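Local coordinates for alpha-catenin-like protein hmp-1 (Caenorhabditis elegans, PDB 5XA5) that links the cadherin–beta-catenin complex to actin filaments at cell junctions and is required for cell migration and cell shape changes as the embryo encloses and elongates, at residues Cys76-Leu89 / Phe137-Asp151. Sequence-based numbering, arbitrary orientation.
Sequences CPIANSDPRAIDLL and FLILADSIDVKVIVD
Leu89 enters helix 137-151 as a knob into a hole formed by Phe137, Leu140, Ala141 and Ile144. Its CD1 lies 3.7 Å from Ile144 CG1, while CD2 reaches Leu140 CG and Phe137 CE1. The Phe137 ring, CG anti to its backbone N (chi1 178°), turns an edge in plane toward Leu89 O. Leu140 CD2 rests on Leu88 CB, 3.7 Å away, and Ile144 CD1 on Ala85 CB. The axes of segments 83-89 and 137-151 run antiparallel at 161° and come within 10.3 Å.

The turn ahead of helix 83-89 extends the apolar seam. Cys76 SG meets Ile144 CG2 at 3.7 Å, and Pro77 CG abuts Val148 CG1 at 3.5 Å. Ile78 CD1 packs on Lys147 CB, and Ile78 CG2 touches both Val148 CG2 and Asp151 CB.

The single polar link is a salt bridge: Lys147, extended beyond CG, brings NZ to the syn side of Asp82 OD2 at 3.0 Å, 18° out of the carboxylate plane. Asp82 OD1 accepts a weak N-cap bond from Ala85 N. Replacing Asp82 by alanine removes the carboxylate, which is likely to leave the Lys147 ammonium without this mate and the first turn of helix 83-89 without its weak side-chain cap.

The contact pairs helices 83-112 and 117-165 in the N-terminal, all-helical part of this vinculin-family protein. A chain of another protein also packs on Leu89 and Ala141 and donates backbone hydrogen bonds to Asp145. The chemistry implies apolar interlocking along the helices, with one charge pair at the more exposed margin, where it probably steadies the start of helix 83-89.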
loop_
_atom_site.group_PDB
_atom_site.type_symbol
_atom_site.label_atom_id
_atom_site.label_comp_id
_atom_site.label_asym_id
_atom_site.label_seq_id
_atom_site.Cartn_x
_atom_site.Cartn_y
_atom_site.Cartn_z
ATOM N N CYS A 76 -0.651 -11.439 1.666
ATOM C CA CYS A 76 -0.460 -10.296 2.556
ATOM C C CYS A 76 -0.101 -10.775 3.949
ATOM O O CYS A 76 -0.848 -11.542 4.551
ATOM C CB CYS A 76 -1.707 -9.419 2.615
ATOM S SG CYS A 76 -1.565 -8.061 3.818
ATOM N N PRO A 77 1.049 -10.320 4.465
ATOM C CA PRO A 77 1.576 -10.857 5.728
ATOM C C PRO A 77 0.690 -10.642 6.960
ATOM O O PRO A 77 0.944 -11.282 7.971
ATOM C CB PRO A 77 2.914 -10.122 5.887
ATOM C CG PRO A 77 2.810 -8.931 5.026
ATOM C CD PRO A 77 1.952 -9.322 3.870
ATOM N N ILE A 78 -0.327 -9.791 6.902
ATOM C CA ILE A 78 -1.212 -9.674 8.062
ATOM C C ILE A 78 -2.571 -10.356 7.852
ATOM O O ILE A 78 -3.558 -9.988 8.484
ATOM C CB ILE A 78 -1.434 -8.192 8.469
ATOM C CG1 ILE A 78 -2.102 -7.395 7.350
ATOM C CG2 ILE A 78 -0.116 -7.540 8.941
ATOM C CD1 ILE A 78 -2.433 -5.975 7.751
ATOM N N ALA A 79 -2.594 -11.359 6.971
ATOM C CA ALA A 79 -3.801 -12.127 6.637
ATOM C C ALA A 79 -4.455 -12.701 7.886
ATOM O O ALA A 79 -5.681 -12.617 8.053
ATOM C CB ALA A 79 -3.460 -13.237 5.649
ATOM N N ASN A 80 -3.612 -13.270 8.742
ATOM C CA ASN A 80 -4.004 -13.774 10.036
ATOM C C ASN A 80 -4.469 -12.685 10.987
ATOM O O ASN A 80 -5.562 -12.750 11.553
ATOM C CB ASN A 80 -2.814 -14.527 10.695
ATOM C CG ASN A 80 -1.509 -13.724 10.670
ATOM O OD1 ASN A 80 -1.186 -13.028 9.665
ATOM N ND2 ASN A 80 -0.739 -13.832 11.774
ATOM N N SER A 81 -3.595 -11.699 11.157
ATOM C CA SER A 81 -3.617 -10.783 12.292
ATOM C C SER A 81 -4.747 -9.768 12.209
ATOM O O SER A 81 -5.207 -9.234 13.219
ATOM C CB SER A 81 -2.276 -10.035 12.371
ATOM O OG SER A 81 -1.232 -10.876 11.914
ATOM N N ASP A 82 -5.176 -9.492 10.985
ATOM C CA ASP A 82 -6.149 -8.439 10.731
ATOM C C ASP A 82 -7.195 -8.906 9.725
ATOM O O ASP A 82 -7.102 -8.609 8.533
ATOM C CB ASP A 82 -5.444 -7.184 10.216
ATOM C CG ASP A 82 -6.264 -5.930 10.416
ATOM O OD1 ASP A 82 -7.480 -6.048 10.668
ATOM O OD2 ASP A 82 -5.693 -4.825 10.307
ATOM N N PRO A 83 -8.200 -9.644 10.203
ATOM C CA PRO A 83 -9.208 -10.243 9.322
ATOM C C PRO A 83 -10.148 -9.230 8.678
ATOM O O PRO A 83 -10.535 -9.439 7.534
ATOM C CB PRO A 83 -9.969 -11.183 10.268
ATOM C CG PRO A 83 -9.825 -10.543 11.601
ATOM C CD PRO A 83 -8.438 -9.974 11.620
ATOM N N ARG A 84 -10.509 -8.165 9.389
ATOM C CA ARG A 84 -11.345 -7.119 8.807
ATOM C C ARG A 84 -10.641 -6.388 7.677
ATOM O O ARG A 84 -11.301 -5.872 6.780
ATOM C CB ARG A 84 -11.794 -6.080 9.846
ATOM C CG ARG A 84 -12.753 -6.528 10.943
ATOM C CD ARG A 84 -13.126 -5.359 11.850
ATOM N NE ARG A 84 -12.210 -5.209 12.949
ATOM C CZ ARG A 84 -12.514 -5.629 14.167
ATOM N NH1 ARG A 84 -13.739 -6.116 14.443
ATOM N NH2 ARG A 84 -11.641 -5.515 15.144
ATOM N N ALA A 85 -9.315 -6.323 7.730
ATOM C CA ALA A 85 -8.556 -5.664 6.680
ATOM C C ALA A 85 -8.680 -6.466 5.392
ATOM O O ALA A 85 -8.952 -5.909 4.328
ATOM C CB ALA A 85 -7.105 -5.511 7.091
ATOM N N ILE A 86 -8.464 -7.773 5.495
ATOM C CA ILE A 86 -8.610 -8.671 4.358
ATOM C C ILE A 86 -10.040 -8.648 3.818
ATOM O O ILE A 86 -10.252 -8.756 2.609
ATOM C CB ILE A 86 -8.217 -10.113 4.732
ATOM C CG1 ILE A 86 -6.782 -10.151 5.266
ATOM C CG2 ILE A 86 -8.384 -11.055 3.548
ATOM C CD1 ILE A 86 -5.718 -9.970 4.200
ATOM N N ASP A 87 -11.017 -8.502 4.711
ATOM C CA ASP A 87 -12.419 -8.410 4.301
ATOM C C ASP A 87 -12.695 -7.172 3.449
ATOM O O ASP A 87 -13.442 -7.238 2.476
ATOM C CB ASP A 87 -13.340 -8.403 5.521
ATOM C CG ASP A 87 -13.339 -9.722 6.259
ATOM O OD1 ASP A 87 -12.529 -10.603 5.903
ATOM O OD2 ASP A 87 -14.149 -9.878 7.196
ATOM N N LEU A 88 -12.100 -6.045 3.821
ATOM C CA LEU A 88 -12.264 -4.825 3.041
ATOM C C LEU A 88 -11.662 -5.000 1.654
ATOM O O LEU A 88 -12.236 -4.552 0.659
ATOM C CB LEU A 88 -11.621 -3.633 3.749
ATOM C CG LEU A 88 -12.444 -3.020 4.881
ATOM C CD1 LEU A 88 -11.555 -2.184 5.783
ATOM C CD2 LEU A 88 -13.576 -2.182 4.314
ATOM N N LEU A 89 -10.507 -5.657 1.602
ATOM C CA LEU A 89 -9.802 -5.886 0.343
ATOM C C LEU A 89 -10.631 -6.738 -0.596
ATOM O O LEU A 89 -10.716 -6.452 -1.785
ATOM C CB LEU A 89 -8.449 -6.555 0.587
ATOM C CG LEU A 89 -7.336 -5.611 1.038
ATOM C CD1 LEU A 89 -6.175 -6.377 1.653
ATOM C CD2 LEU A 89 -6.864 -4.804 -0.144
ATOM N N PHE A 137 -9.622 0.482 -4.953
ATOM C CA PHE A 137 -8.927 -0.731 -4.532
ATOM C C PHE A 137 -7.456 -0.443 -4.247
ATOM O O PHE A 137 -6.906 -0.923 -3.263
ATOM C CB PHE A 137 -9.036 -1.854 -5.577
ATOM C CG PHE A 137 -8.286 -3.102 -5.182
ATOM C CD1 PHE A 137 -8.871 -4.022 -4.337
ATOM C CD2 PHE A 137 -7.007 -3.358 -5.652
ATOM C CE1 PHE A 137 -8.197 -5.167 -3.954
ATOM C CE2 PHE A 137 -6.327 -4.516 -5.273
ATOM C CZ PHE A 137 -6.928 -5.411 -4.419
ATOM N N LEU A 138 -6.821 0.341 -5.108
ATOM C CA LEU A 138 -5.413 0.646 -4.920
ATOM C C LEU A 138 -5.198 1.475 -3.666
ATOM O O LEU A 138 -4.184 1.312 -2.997
ATOM C CB LEU A 138 -4.834 1.383 -6.130
ATOM C CG LEU A 138 -4.849 0.589 -7.439
ATOM C CD1 LEU A 138 -4.300 1.440 -8.554
ATOM C CD2 LEU A 138 -4.020 -0.670 -7.281
ATOM N N ILE A 139 -6.144 2.365 -3.363
ATOM C CA ILE A 139 -6.015 3.243 -2.197
ATOM C C ILE A 139 -6.121 2.408 -0.931
ATOM O O ILE A 139 -5.349 2.578 0.021
ATOM C CB ILE A 139 -7.088 4.346 -2.191
ATOM C CG1 ILE A 139 -6.731 5.433 -3.206
ATOM C CG2 ILE A 139 -7.202 4.988 -0.821
ATOM C CD1 ILE A 139 -7.856 6.416 -3.461
ATOM N N LEU A 140 -7.080 1.493 -0.937
ATOM C CA LEU A 140 -7.230 0.567 0.175
ATOM C C LEU A 140 -6.002 -0.339 0.286
ATOM O O LEU A 140 -5.515 -0.613 1.389
ATOM C CB LEU A 140 -8.507 -0.263 0.000
ATOM C CG LEU A 140 -8.699 -1.334 1.062
ATOM C CD1 LEU A 140 -8.799 -0.676 2.431
ATOM C CD2 LEU A 140 -9.944 -2.149 0.747
ATOM N N ALA A 141 -5.482 -0.790 -0.854
ATOM C CA ALA A 141 -4.296 -1.643 -0.861
ATOM C C ALA A 141 -3.108 -0.957 -0.200
ATOM O O ALA A 141 -2.350 -1.592 0.529
ATOM C CB ALA A 141 -3.929 -2.059 -2.285
ATOM N N ASP A 142 -2.945 0.335 -0.462
ATOM C CA ASP A 142 -1.842 1.073 0.149
ATOM C C ASP A 142 -2.044 1.129 1.662
ATOM O O ASP A 142 -1.079 1.015 2.423
ATOM C CB ASP A 142 -1.725 2.477 -0.437
ATOM C CG ASP A 142 -0.494 3.210 0.068
ATOM O OD1 ASP A 142 0.615 2.754 -0.270
ATOM O OD2 ASP A 142 -0.641 4.242 0.766
ATOM N N SER A 143 -3.288 1.281 2.110
ATOM C CA SER A 143 -3.518 1.411 3.549
ATOM C C SER A 143 -3.167 0.107 4.257
ATOM O O SER A 143 -2.721 0.116 5.418
ATOM C CB SER A 143 -4.963 1.806 3.838
ATOM O OG SER A 143 -5.831 0.715 3.633
ATOM N N ILE A 144 -3.359 -1.013 3.559
ATOM C CA ILE A 144 -3.052 -2.329 4.129
ATOM C C ILE A 144 -1.543 -2.552 4.094
ATOM O O ILE A 144 -0.944 -3.089 5.021
ATOM C CB ILE A 144 -3.768 -3.467 3.363
ATOM C CG1 ILE A 144 -5.281 -3.256 3.386
ATOM C CG2 ILE A 144 -3.405 -4.818 3.946
ATOM C CD1 ILE A 144 -5.829 -2.939 4.755
ATOM N N ASP A 145 -0.915 -2.108 3.011
ATOM C CA ASP A 145 0.535 -2.120 2.934
ATOM C C ASP A 145 1.138 -1.323 4.109
ATOM O O ASP A 145 2.176 -1.698 4.649
ATOM C CB ASP A 145 1.013 -1.543 1.581
ATOM C CG ASP A 145 0.712 -2.468 0.397
ATOM O OD1 ASP A 145 0.520 -3.684 0.617
ATOM O OD2 ASP A 145 0.663 -1.966 -0.760
ATOM N N VAL A 146 0.479 -0.235 4.511
ATOM C CA VAL A 146 0.971 0.566 5.628
ATOM C C VAL A 146 0.795 -0.213 6.935
ATOM O O VAL A 146 1.676 -0.181 7.799
ATOM C CB VAL A 146 0.248 1.925 5.715
ATOM C CG1 VAL A 146 0.443 2.563 7.101
ATOM C CG2 VAL A 146 0.744 2.840 4.618
ATOM N N LYS A 147 -0.324 -0.928 7.065
ATOM C CA LYS A 147 -0.584 -1.713 8.274
ATOM C C LYS A 147 0.486 -2.770 8.474
ATOM O O LYS A 147 0.835 -3.115 9.609
ATOM C CB LYS A 147 -1.962 -2.376 8.213
ATOM C CG LYS A 147 -3.099 -1.461 8.615
ATOM C CD LYS A 147 -4.397 -2.230 8.801
ATOM C CE LYS A 147 -5.439 -1.367 9.503
ATOM N NZ LYS A 147 -6.752 -2.057 9.615
ATOM N N VAL A 148 0.993 -3.301 7.370
ATOM C CA VAL A 148 2.099 -4.249 7.438
ATOM C C VAL A 148 3.355 -3.604 8.028
ATOM O O VAL A 148 4.043 -4.217 8.850
ATOM C CB VAL A 148 2.387 -4.843 6.054
ATOM C CG1 VAL A 148 3.679 -5.646 6.049
ATOM C CG2 VAL A 148 1.219 -5.716 5.618
ATOM N N ILE A 149 3.648 -2.363 7.647
ATOM C CA ILE A 149 4.790 -1.668 8.210
ATOM C C ILE A 149 4.565 -1.432 9.700
ATOM O O ILE A 149 5.475 -1.630 10.509
ATOM C CB ILE A 149 5.047 -0.330 7.519
ATOM C CG1 ILE A 149 5.204 -0.556 6.023
ATOM C CG2 ILE A 149 6.319 0.295 8.067
ATOM C CD1 ILE A 149 5.498 0.699 5.255
ATOM N N VAL A 150 3.353 -1.015 10.052
ATOM C CA VAL A 150 3.030 -0.747 11.462
ATOM C C VAL A 150 3.184 -2.018 12.295
ATOM O O VAL A 150 3.641 -1.971 13.449
ATOM C CB VAL A 150 1.601 -0.155 11.605
ATOM C CG1 VAL A 150 1.178 -0.103 13.061
ATOM C CG2 VAL A 150 1.552 1.244 10.976
ATOM N N ASP A 151 2.833 -3.159 11.712
ATOM C CA ASP A 151 2.985 -4.446 12.395
ATOM C C ASP A 151 4.464 -4.720 12.695
ATOM O O ASP A 151 4.807 -5.262 13.759
ATOM C CB ASP A 151 2.376 -5.566 11.536
ATOM C CG ASP A 151 2.266 -6.882 12.276
ATOM O OD1 ASP A 151 3.124 -7.763 12.055
ATOM O OD2 ASP A 151 1.313 -7.039 13.068
#